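Local coordinates for hypoxanthine-guanine phosphoribosyltransferase (Thermus thermophilus, PDB 3ACD), which probably converts hypoxanthine or guanine, with 5-phospho-alpha-D-ribose 1-diphosphate, to IMP or GMP in magnesium-dependent purine salvage, at residues Thr38-Cys43 / Leu91-Arg96. Numbering follows the deposited sequence.
Sequences TPHLIC and LPIHGR
The carbonyl oxygen of Thr38 takes one direct bond from Arg96 NH2, at 3.0 Å and straight, and a second from a water that itself accepts from Arg96 NE. The oxygen lies in the guanidinium plane, whereas NH2 sits 44° out of the carbonyl plane. Bends at chi2 and chi3 fold the arginine back so that this edge faces Thr38. Two residues on, His40 CB lies over one face of the guanidinium, 3.6 Å from Arg96 NH2. With CG anti to the backbone N (chi1 179°), the imidazole extends to the loop, where His40 CE1 meets Leu91 CD2 at 3.7 Å. A second water, in the ring plane, joins NE2 to Leu91 O. Farther along, Ile42 CD1 lies 4.1 Å from Ile93 CG2. The loop, with a type II turn over Ile93-Arg96, thus leads into strand 97-102 while packing on side chains of the neighbouring parallel strand 40-45, in the Rossmann-like sheet of a type I phosphoribosyltransferase. Thr64 OG1 bonds both His40 ND1 and Arg96 NH2. A leucine here instead of Arg96 would probably leave Thr38 O and Thr64 OG1 without their NH2 partner, and the water without NE. Direct and water-mediated bonds thus join the segments at Thr38 and Leu91, with Ile42-Ile93 the apolar component.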
ATOM      1  N   THR A  38      14.049 -15.851   2.338  1.00 20.91           N
ATOM      2  CA  THR A  38      12.752 -15.326   2.758  1.00 20.06           C
ATOM      3  C   THR A  38      12.998 -13.867   3.112  1.00 18.75           C
ATOM      4  O   THR A  38      13.243 -13.521   4.268  1.00 18.59           O
ATOM      5  CB  THR A  38      12.205 -16.075   3.994  1.00 23.12           C
ATOM      6  OG1 THR A  38      13.037 -15.810   5.129  1.00 29.74           O
ATOM      7  CG2 THR A  38      12.181 -17.568   3.739  1.00 20.93           C
ATOM      8  N   PRO A  39      12.940 -12.985   2.108  1.00 16.56           N
ATOM      9  CA  PRO A  39      13.174 -11.565   2.350  1.00 15.18           C
ATOM     10  C   PRO A  39      12.111 -10.877   3.188  1.00 13.41           C
ATOM     11  O   PRO A  39      10.987 -11.365   3.335  1.00 12.47           O
ATOM     12  CB  PRO A  39      13.267 -10.992   0.940  1.00 15.15           C
ATOM     13  CG  PRO A  39      12.302 -11.833   0.190  1.00 18.80           C
ATOM     14  CD  PRO A  39      12.599 -13.229   0.694  1.00 15.81           C
ATOM     15  N   HIS A  40      12.502  -9.743   3.748  1.00 13.14           N
ATOM     16  CA  HIS A  40      11.629  -8.918   4.560  1.00 14.03           C
ATOM     17  C   HIS A  40      11.619  -7.564   3.867  1.00 13.34           C
ATOM     18  O   HIS A  40      12.624  -6.854   3.872  1.00 15.19           O
ATOM     19  CB  HIS A  40      12.199  -8.782   5.972  1.00 13.76           C
ATOM     20  CG  HIS A  40      11.367  -7.932   6.879  1.00 13.36           C
ATOM     21  ND1 HIS A  40      10.049  -8.215   7.164  1.00 14.54           N
ATOM     22  CD2 HIS A  40      11.670  -6.809   7.573  1.00 14.34           C
ATOM     23  CE1 HIS A  40       9.575  -7.305   7.994  1.00 13.71           C
ATOM     24  NE2 HIS A  40      10.539  -6.439   8.257  1.00 13.43           N
ATOM     25  N   LEU A  41      10.492  -7.214   3.257  1.00 13.21           N
ATOM     26  CA  LEU A  41      10.385  -5.944   2.550  1.00 13.71           C
ATOM     27  C   LEU A  41       9.808  -4.840   3.427  1.00 13.26           C
ATOM     28  O   LEU A  41       8.739  -4.988   4.015  1.00 12.00           O
ATOM     29  CB  LEU A  41       9.525  -6.102   1.291  1.00 15.90           C
ATOM     30  CG  LEU A  41      10.130  -6.883   0.120  1.00 16.70           C
ATOM     31  CD1 LEU A  41      10.379  -8.325   0.528  1.00 17.79           C
ATOM     32  CD2 LEU A  41       9.184  -6.830  -1.069  1.00 20.54           C
ATOM     33  N   ILE A  42      10.533  -3.729   3.514  1.00 11.46           N
ATOM     34  CA  ILE A  42      10.089  -2.600   4.318  1.00 11.50           C
ATOM     35  C   ILE A  42       9.662  -1.448   3.416  1.00 11.91           C
ATOM     36  O   ILE A  42      10.485  -0.843   2.728  1.00 12.23           O
ATOM     37  CB  ILE A  42      11.213  -2.115   5.249  1.00 11.47           C
ATOM     38  CG1 ILE A  42      11.647  -3.264   6.164  1.00 12.42           C
ATOM     39  CG2 ILE A  42      10.740  -0.903   6.052  1.00 12.04           C
ATOM     40  CD1 ILE A  42      12.769  -2.902   7.117  1.00 16.74           C
ATOM     41  N   CYS A  43       8.365  -1.163   3.426  1.00 11.12           N
ATOM     42  CA  CYS A  43       7.801  -0.092   2.622  1.00 11.61           C
ATOM     43  C   CYS A  43       7.927   1.257   3.321  1.00 11.42           C
ATOM     44  O   CYS A  43       7.475   1.424   4.456  1.00 12.43           O
ATOM     45  CB  CYS A  43       6.327  -0.379   2.335  1.00 13.11           C
ATOM     46  SG  CYS A  43       5.458   0.978   1.503  1.00 13.41           S
ATOM     47  N   LEU A  91       8.331  -5.638  13.133  1.00 24.39           N
ATOM     48  CA  LEU A  91       8.932  -6.961  13.017  1.00 20.49           C
ATOM     49  C   LEU A  91      10.450  -6.873  13.125  1.00 18.07           C
ATOM     50  O   LEU A  91      11.052  -5.874  12.740  1.00 15.35           O
ATOM     51  CB  LEU A  91       8.543  -7.612  11.685  1.00 21.14           C
ATOM     52  CG  LEU A  91       7.112  -8.150  11.557  1.00 24.39           C
ATOM     53  CD1 LEU A  91       6.101  -7.032  11.750  1.00 25.67           C
ATOM     54  CD2 LEU A  91       6.939  -8.790  10.192  1.00 23.38           C
ATOM     55  N   PRO A  92      11.089  -7.920  13.665  1.00 17.98           N
ATOM     56  CA  PRO A  92      12.547  -7.935  13.817  1.00 17.48           C
ATOM     57  C   PRO A  92      13.260  -7.945  12.471  1.00 16.90           C
ATOM     58  O   PRO A  92      12.782  -8.557  11.517  1.00 16.94           O
ATOM     59  CB  PRO A  92      12.804  -9.228  14.594  1.00 18.43           C
ATOM     60  CG  PRO A  92      11.519  -9.453  15.344  1.00 19.86           C
ATOM     61  CD  PRO A  92      10.484  -9.101  14.305  1.00 18.22           C
ATOM     62  N   ILE A  93      14.395  -7.258  12.384  1.00 16.04           N
ATOM     63  CA  ILE A  93      15.148  -7.269  11.138  1.00 16.56           C
ATOM     64  C   ILE A  93      16.526  -7.880  11.356  1.00 16.42           C
ATOM     65  O   ILE A  93      17.260  -8.128  10.401  1.00 15.21           O
ATOM     66  CB  ILE A  93      15.310  -5.863  10.527  1.00 17.63           C
ATOM     67  CG1 ILE A  93      16.184  -4.991  11.422  1.00 19.14           C
ATOM     68  CG2 ILE A  93      13.937  -5.232  10.307  1.00 16.74           C
ATOM     69  CD1 ILE A  93      16.583  -3.685  10.760  1.00 20.12           C
ATOM     70  N   HIS A  94      16.883  -8.127  12.612  1.00 15.93           N
ATOM     71  CA  HIS A  94      18.182  -8.729  12.889  1.00 18.10           C
ATOM     72  C   HIS A  94      18.240 -10.103  12.237  1.00 17.33           C
ATOM     73  O   HIS A  94      17.331 -10.921  12.400  1.00 16.01           O
ATOM     74  CB  HIS A  94      18.422  -8.851  14.400  1.00 19.22           C
ATOM     75  CG  HIS A  94      19.729  -9.493  14.749  1.00 21.01           C
ATOM     76  ND1 HIS A  94      19.879 -10.859  14.874  1.00 24.05           N
ATOM     77  CD2 HIS A  94      20.957  -8.962  14.954  1.00 19.12           C
ATOM     78  CE1 HIS A  94      21.141 -11.139  15.142  1.00 22.11           C
ATOM     79  NE2 HIS A  94      21.818 -10.006  15.195  1.00 22.73           N
ATOM     80  N   GLY A  95      19.301 -10.343  11.475  1.00 17.72           N
ATOM     81  CA  GLY A  95      19.459 -11.626  10.815  1.00 18.17           C
ATOM     82  C   GLY A  95      18.566 -11.841   9.606  1.00 17.49           C
ATOM     83  O   GLY A  95      18.572 -12.925   9.030  1.00 18.90           O
ATOM     84  N   ARG A  96      17.796 -10.828   9.215  1.00 16.57           N
ATOM     85  CA  ARG A  96      16.916 -10.958   8.052  1.00 14.90           C
ATOM     86  C   ARG A  96      17.561 -10.348   6.812  1.00 15.23           C
ATOM     87  O   ARG A  96      18.421  -9.467   6.911  1.00 14.98           O
ATOM     88  CB  ARG A  96      15.569 -10.239   8.278  1.00 15.79           C
ATOM     89  CG  ARG A  96      14.651 -10.804   9.370  1.00 15.17           C
ATOM     90  CD  ARG A  96      14.226 -12.243   9.098  1.00 16.83           C
ATOM     91  NE  ARG A  96      13.494 -12.414   7.842  1.00 16.60           N
ATOM     92  CZ  ARG A  96      12.221 -12.075   7.648  1.00 17.03           C
ATOM     93  NH1 ARG A  96      11.507 -11.532   8.632  1.00 12.45           N
ATOM     94  NH2 ARG A  96      11.655 -12.288   6.466  1.00 14.49           N
TER
HETATM   95  O   HOH W   1      15.369 -13.232   5.922  1.00 16.89           O
HETATM   96  O   HOH W   2      10.598  -4.625  10.353  1.00 16.65           O